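Local structure of putative protease (Parabacteroides distasonis ATCC 8503, 3KD4) at residues F34-M39 with L106-T111; A6-V11 with M29-F34. The protein is of unproven function but may act as an exported protease. One frame throughout, in Å; residues are numbered along the deposited sequence.

Contact 1: F34-M39 with L106-T111; sequences FTHTAM and LELGAT. With GOL (glycerol), chain M.
Phe34 and Gly109 bring the two backbones within 4.7 Å, CA to CA, where the start of the short helix 36-39 meets a type II beta turn, Glu107 to Ala110, on the way into strand 111-120; the pairing lies at the surface, within the DUF3857 family region. Gly109 takes the turn position with positive phi (83°), which favours glycine, and its CA comes up obliquely to the Phe34 ring. Thr35 is the N-cap of the helix: its OG1 accepts from Ala38 N at 2.8 Å and also bonds Glu5, a double duty that suits a small hydroxyl residue. Leu108, at the tip of the turn, reaches across with one methyl branch. Its CD2 lies 3.4 Å from Phe34 O, against Thr35 CA and His36 N, and forms a CH-pi contact over one face of the His36 imidazole, 3.9 Å from the ring centroid and slightly toward its rim. The two side chains cross at about a right angle. Met39, deposited as selenomethionine, lies beside His36 on the face toward the turn, its long flexible chain sliding past Leu106 in the opposite direction. A bend at its last torsion (chi3 49°) swings CE toward Leu106, 4.0 Å from CB, while SE rests against the peptide between Glu107 and Leu108. A glycerol, probably from the crystallisation liquor, takes up the amide of the turn: Leu108 N donates to its O1 at 3.0 Å, N-H...O angle 151°.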
loop_
_atom_site.group_PDB
_atom_site.type_symbol
_atom_site.label_atom_id
_atom_site.label_comp_id
_atom_site.label_asym_id
_atom_site.label_seq_id
_atom_site.Cartn_x
_atom_site.Cartn_y
_atom_site.Cartn_z
ATOM N N PHE A 34 -0.871 -22.356 -19.096
ATOM C CA PHE A 34 -0.565 -22.719 -20.476
ATOM C C PHE A 34 0.919 -22.879 -20.762
ATOM O O PHE A 34 1.257 -23.397 -21.799
ATOM C CB PHE A 34 -1.104 -21.680 -21.441
ATOM C CG PHE A 34 -2.578 -21.531 -21.403
ATOM C CD1 PHE A 34 -3.392 -22.516 -21.926
ATOM C CD2 PHE A 34 -3.156 -20.395 -20.866
ATOM C CE1 PHE A 34 -4.771 -22.375 -21.874
ATOM C CE2 PHE A 34 -4.535 -20.241 -20.844
ATOM C CZ PHE A 34 -5.330 -21.233 -21.332
ATOM N N THR A 35 1.788 -22.424 -19.867
ATOM C CA THR A 35 3.225 -22.467 -20.088
ATOM C C THR A 35 3.946 -23.061 -18.866
ATOM O O THR A 35 3.439 -23.015 -17.727
ATOM C CB THR A 35 3.810 -21.041 -20.266
ATOM O OG1 THR A 35 3.688 -20.348 -19.017
ATOM C CG2 THR A 35 3.077 -20.215 -21.374
ATOM N N HIS A 36 5.154 -23.546 -19.082
ATOM C CA HIS A 36 6.042 -23.837 -17.955
ATOM C C HIS A 36 6.360 -22.657 -17.070
ATOM O O HIS A 36 6.525 -22.846 -15.877
ATOM C CB HIS A 36 7.329 -24.495 -18.434
ATOM C CG HIS A 36 7.066 -25.812 -19.071
ATOM N ND1 HIS A 36 7.515 -26.138 -20.325
ATOM C CD2 HIS A 36 6.276 -26.837 -18.668
ATOM C CE1 HIS A 36 7.082 -27.349 -20.640
ATOM N NE2 HIS A 36 6.313 -27.784 -19.655
ATOM N N THR A 37 6.429 -21.460 -17.640
ATOM C CA THR A 37 6.651 -20.203 -16.879
ATOM C C THR A 37 5.544 -20.066 -15.826
ATOM O O THR A 37 5.826 -19.806 -14.647
ATOM C CB THR A 37 6.664 -18.930 -17.825
ATOM O OG1 THR A 37 7.673 -19.098 -18.820
ATOM C CG2 THR A 37 6.925 -17.603 -17.083
ATOM N N ALA A 38 4.303 -20.244 -16.268
ATOM C CA ALA A 38 3.150 -20.232 -15.360
ATOM C C ALA A 38 3.260 -21.369 -14.303
ATOM O O ALA A 38 3.191 -21.104 -13.106
ATOM C CB ALA A 38 1.852 -20.321 -16.155
HETATM N N MSE A 39 3.481 -22.600 -14.757
HETATM C CA MSE A 39 3.525 -23.770 -13.880
HETATM C C MSE A 39 4.623 -23.689 -12.803
HETATM O O MSE A 39 4.455 -24.212 -11.699
HETATM C CB MSE A 39 3.767 -25.023 -14.694
HETATM C CG MSE A 39 2.581 -25.470 -15.499
HETATM SE SE MSE A 39 2.981 -26.721 -16.849
HETATM C CE MSE A 39 4.035 -27.996 -15.813
ATOM N N LEU A 106 0.505 -30.959 -12.698
ATOM C CA LEU A 106 0.493 -29.879 -13.669
ATOM C C LEU A 106 1.191 -30.321 -14.977
ATOM O O LEU A 106 2.197 -31.020 -14.952
ATOM C CB LEU A 106 1.133 -28.607 -13.117
ATOM C CG LEU A 106 0.336 -27.912 -12.002
ATOM C CD1 LEU A 106 1.075 -26.643 -11.567
ATOM C CD2 LEU A 106 -1.063 -27.586 -12.453
ATOM N N GLU A 107 0.588 -29.927 -16.093
ATOM C CA GLU A 107 1.119 -30.124 -17.449
ATOM C C GLU A 107 0.593 -28.961 -18.241
ATOM O O GLU A 107 -0.426 -28.383 -17.877
ATOM C CB GLU A 107 0.491 -31.339 -18.105
ATOM C CG GLU A 107 0.843 -32.591 -17.512
ATOM C CD GLU A 107 0.289 -33.744 -18.295
ATOM O OE1 GLU A 107 -0.745 -33.552 -19.004
ATOM O OE2 GLU A 107 0.871 -34.824 -18.118
ATOM N N LEU A 108 1.220 -28.669 -19.362
ATOM C CA LEU A 108 0.728 -27.599 -20.238
ATOM C C LEU A 108 -0.789 -27.757 -20.492
ATOM O O LEU A 108 -1.262 -28.833 -20.866
ATOM C CB LEU A 108 1.487 -27.639 -21.560
ATOM C CG LEU A 108 2.991 -27.347 -21.526
ATOM C CD1 LEU A 108 3.592 -27.621 -22.924
ATOM C CD2 LEU A 108 3.313 -25.935 -21.043
ATOM N N GLY A 109 -1.551 -26.710 -20.214
ATOM C CA GLY A 109 -2.983 -26.697 -20.485
ATOM C C GLY A 109 -3.849 -27.337 -19.429
ATOM O O GLY A 109 -5.075 -27.461 -19.612
ATOM N N ALA A 110 -3.225 -27.804 -18.356
ATOM C CA ALA A 110 -3.937 -28.353 -17.199
ATOM C C ALA A 110 -4.640 -27.271 -16.403
ATOM O O ALA A 110 -4.238 -26.089 -16.441
ATOM C CB ALA A 110 -2.973 -29.102 -16.287
ATOM N N THR A 111 -5.708 -27.668 -15.708
ATOM C CA THR A 111 -6.535 -26.759 -14.926
ATOM C C THR A 111 -6.580 -27.161 -13.480
ATOM O O THR A 111 -6.928 -28.294 -13.142
ATOM C CB THR A 111 -7.967 -26.700 -15.449
ATOM O OG1 THR A 111 -7.936 -26.268 -16.807
ATOM C CG2 THR A 111 -8.834 -25.735 -14.605
HETATM C C1 GOL M . 3.924 -31.826 -20.239
HETATM O O1 GOL M . 2.958 -30.836 -20.472
HETATM C C2 GOL M . 5.042 -31.027 -19.654
HETATM O O2 GOL M . 4.413 -30.059 -18.924
HETATM C C3 GOL M . 5.835 -30.248 -20.699
HETATM O O3 GOL M . 6.290 -31.073 -21.732
#

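Contact 2: A6-V11 with M29-F34; sequences AEYGKV and MELTLF
Glu7 and Thr32 form a hydrogen-bonded pair near the open end of the antiparallel hairpin of strands 6-17 and 23-33. Glu7 N donates to Thr32 O at 3.0 Å, in the carbonyl plane, and Thr32 N returns the bond to Glu7 O at 2.8 Å, so all four main-chain groups are satisfied. Gly9 and Lys10 both face Glu30, a classic beta bulge. There Glu30 N donates to Lys10 O at 2.9 Å, whereas Gly9 N meets Glu30 O only in a weak, bent bond (angle at hydrogen 120°). A water makes good the difference, accepting from Gly9 N at 3.0 Å and lying 2.7 Å from OG1 of Thr32, whose beta-branched shape suits a strand and whose hydroxyl also bonds Thr111. Lys10 and Glu30 run side by side, but NZ stays 5.1 Å from OE1; the ammonium has a weak, long ion pair with Glu142. On the opposite face, Leu31 has CG anti to its amide nitrogen (chi1 172°), which helps lay CD1 over the Tyr8 ring, 3.8 Å from the centroid and almost on its normal. The broad ring suits this apolar face, while its OH makes a weak bond to a glycerol. With an alanine in place of Tyr8, Leu31 CD1 is likely to lose its aromatic cover and a gap to open beside Tyr43. Ala6, small enough for close packing, sets CB against Leu33 CD2. Strand 140-150 flanks strand 6-17, strand 111-120 flanks strand 23-33, and helix 36-39 packs on Leu33.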
loop_
_atom_site.group_PDB
_atom_site.type_symbol
_atom_site.label_atom_id
_atom_site.label_comp_id
_atom_site.label_asym_id
_atom_site.label_seq_id
_atom_site.Cartn_x
_atom_site.Cartn_y
_atom_site.Cartn_z
ATOM N N ALA A 6 -1.849 -17.830 -18.398
ATOM C CA ALA A 6 -2.820 -18.495 -17.528
ATOM C C ALA A 6 -4.124 -17.768 -17.630
ATOM O O ALA A 6 -4.135 -16.585 -17.994
ATOM C CB ALA A 6 -2.323 -18.518 -16.064
ATOM N N GLU A 7 -5.213 -18.469 -17.297
ATOM C CA GLU A 7 -6.533 -17.889 -17.246
ATOM C C GLU A 7 -7.354 -18.555 -16.156
ATOM O O GLU A 7 -7.353 -19.794 -16.040
ATOM C CB GLU A 7 -7.228 -18.123 -18.580
ATOM C CG GLU A 7 -8.632 -17.563 -18.695
ATOM C CD GLU A 7 -9.323 -18.094 -19.931
ATOM O OE1 GLU A 7 -10.567 -18.334 -19.895
ATOM O OE2 GLU A 7 -8.597 -18.332 -20.927
ATOM N N TYR A 8 -8.063 -17.761 -15.377
ATOM C CA TYR A 8 -9.052 -18.301 -14.445
ATOM C C TYR A 8 -10.344 -18.482 -15.207
ATOM O O TYR A 8 -11.026 -17.504 -15.530
ATOM C CB TYR A 8 -9.320 -17.358 -13.284
ATOM C CG TYR A 8 -8.183 -17.236 -12.292
ATOM C CD1 TYR A 8 -8.092 -18.112 -11.220
ATOM C CD2 TYR A 8 -7.242 -16.232 -12.405
ATOM C CE1 TYR A 8 -7.086 -18.003 -10.307
ATOM C CE2 TYR A 8 -6.223 -16.098 -11.477
ATOM C CZ TYR A 8 -6.161 -16.998 -10.433
ATOM O OH TYR A 8 -5.166 -16.937 -9.512
ATOM N N GLY A 9 -10.695 -19.728 -15.483
ATOM C CA GLY A 9 -11.952 -20.035 -16.156
ATOM C C GLY A 9 -13.120 -19.649 -15.261
ATOM O O GLY A 9 -14.101 -19.046 -15.708
ATOM N N LYS A 10 -12.997 -19.955 -13.976
ATOM C CA LYS A 10 -14.036 -19.596 -13.018
ATOM C C LYS A 10 -13.456 -19.206 -11.682
ATOM O O LYS A 10 -12.463 -19.810 -11.208
ATOM C CB LYS A 10 -14.955 -20.769 -12.782
ATOM C CG LYS A 10 -15.800 -21.104 -13.992
ATOM C CD LYS A 10 -16.937 -22.047 -13.601
ATOM C CE LYS A 10 -17.613 -22.687 -14.849
ATOM N NZ LYS A 10 -17.737 -21.720 -15.986
ATOM N N VAL A 11 -14.067 -18.185 -11.094
ATOM C CA VAL A 11 -13.877 -17.820 -9.711
ATOM C C VAL A 11 -15.285 -17.693 -9.076
ATOM O O VAL A 11 -16.234 -17.103 -9.681
ATOM C CB VAL A 11 -13.077 -16.503 -9.609
ATOM C CG1 VAL A 11 -12.992 -15.991 -8.184
ATOM C CG2 VAL A 11 -11.657 -16.686 -10.215
HETATM N N MSE A 29 -12.097 -21.943 -7.371
HETATM C CA MSE A 29 -11.453 -21.458 -8.566
HETATM C C MSE A 29 -11.087 -22.593 -9.512
HETATM O O MSE A 29 -10.967 -23.740 -9.100
HETATM C CB MSE A 29 -10.240 -20.571 -8.246
HETATM C CG MSE A 29 -9.084 -21.218 -7.517
HETATM SE SE MSE A 29 -8.008 -22.320 -8.713
HETATM C CE MSE A 29 -6.275 -22.224 -7.785
ATOM N N GLU A 30 -10.984 -22.217 -10.776
ATOM C CA GLU A 30 -10.471 -23.017 -11.857
ATOM C C GLU A 30 -9.426 -22.131 -12.534
ATOM O O GLU A 30 -9.742 -21.002 -13.007
ATOM C CB GLU A 30 -11.581 -23.383 -12.814
ATOM C CG GLU A 30 -12.645 -24.182 -12.141
ATOM C CD GLU A 30 -13.789 -24.573 -13.078
ATOM O OE1 GLU A 30 -13.680 -24.408 -14.321
ATOM O OE2 GLU A 30 -14.799 -25.036 -12.536
ATOM N N LEU A 31 -8.204 -22.645 -12.611
ATOM C CA LEU A 31 -7.083 -21.901 -13.163
ATOM C C LEU A 31 -6.329 -22.764 -14.143
ATOM O O LEU A 31 -5.724 -23.776 -13.767
ATOM C CB LEU A 31 -6.155 -21.438 -12.026
ATOM C CG LEU A 31 -4.800 -20.786 -12.380
ATOM C CD1 LEU A 31 -4.967 -19.523 -13.210
ATOM C CD2 LEU A 31 -4.043 -20.488 -11.098
ATOM N N THR A 32 -6.344 -22.366 -15.408
ATOM C CA THR A 32 -5.586 -23.065 -16.425
ATOM C C THR A 32 -4.222 -22.407 -16.663
ATOM O O THR A 32 -4.144 -21.195 -16.803
ATOM C CB THR A 32 -6.381 -23.107 -17.743
ATOM O OG1 THR A 32 -7.683 -23.661 -17.492
ATOM C CG2 THR A 32 -5.636 -23.940 -18.785
ATOM N N LEU A 33 -3.171 -23.226 -16.671
ATOM C CA LEU A 33 -1.787 -22.804 -16.880
ATOM C C LEU A 33 -1.332 -23.266 -18.251
ATOM O O LEU A 33 -1.420 -24.435 -18.565
ATOM C CB LEU A 33 -0.912 -23.387 -15.790
ATOM C CG LEU A 33 -1.298 -23.019 -14.335
ATOM C CD1 LEU A 33 -0.179 -23.420 -13.375
ATOM C CD2 LEU A 33 -1.613 -21.534 -14.152
ATOM N N PHE A 34 -0.871 -22.356 -19.096
ATOM C CA PHE A 34 -0.565 -22.719 -20.476
ATOM C C PHE A 34 0.919 -22.879 -20.762
ATOM O O PHE A 34 1.257 -23.397 -21.799
ATOM C CB PHE A 34 -1.104 -21.680 -21.441
ATOM C CG PHE A 34 -2.578 -21.531 -21.403
ATOM C CD1 PHE A 34 -3.392 -22.516 -21.926
ATOM C CD2 PHE A 34 -3.156 -20.395 -20.866
ATOM C CE1 PHE A 34 -4.771 -22.375 -21.874
ATOM C CE2 PHE A 34 -4.535 -20.241 -20.844
ATOM C CZ PHE A 34 -5.330 -21.233 -21.332
HETATM O O HOH W 1 -9.639 -22.431 -16.089
#

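In the fold
Contacts 1 and 2 share Phe34, where strand 23-33 gives way to helix 36-39; their centres lie about 10 Å apart. Phe34 serves both: its backbone and ring lie near Gly109, and its ring edge meets Ala6 N, CD2 being 3.8 Å away. The turn of 106-111 is tied to the hairpin, for Gly109 N lies 2.8 Å from Leu33 O and Thr111 OG1 2.7 Å from Thr32 OG1, both probable hydrogen bonds. Both contacts lie at one end of strands 111-120, 23-33 and 6-17, adjacent in the middle of the large mixed sheet. Separate glycerols at Leu108 and Tyr8, and a phosphate about 3 Å from the Glu30 side chain, probably come from the crystallisation liquor and establish no active site.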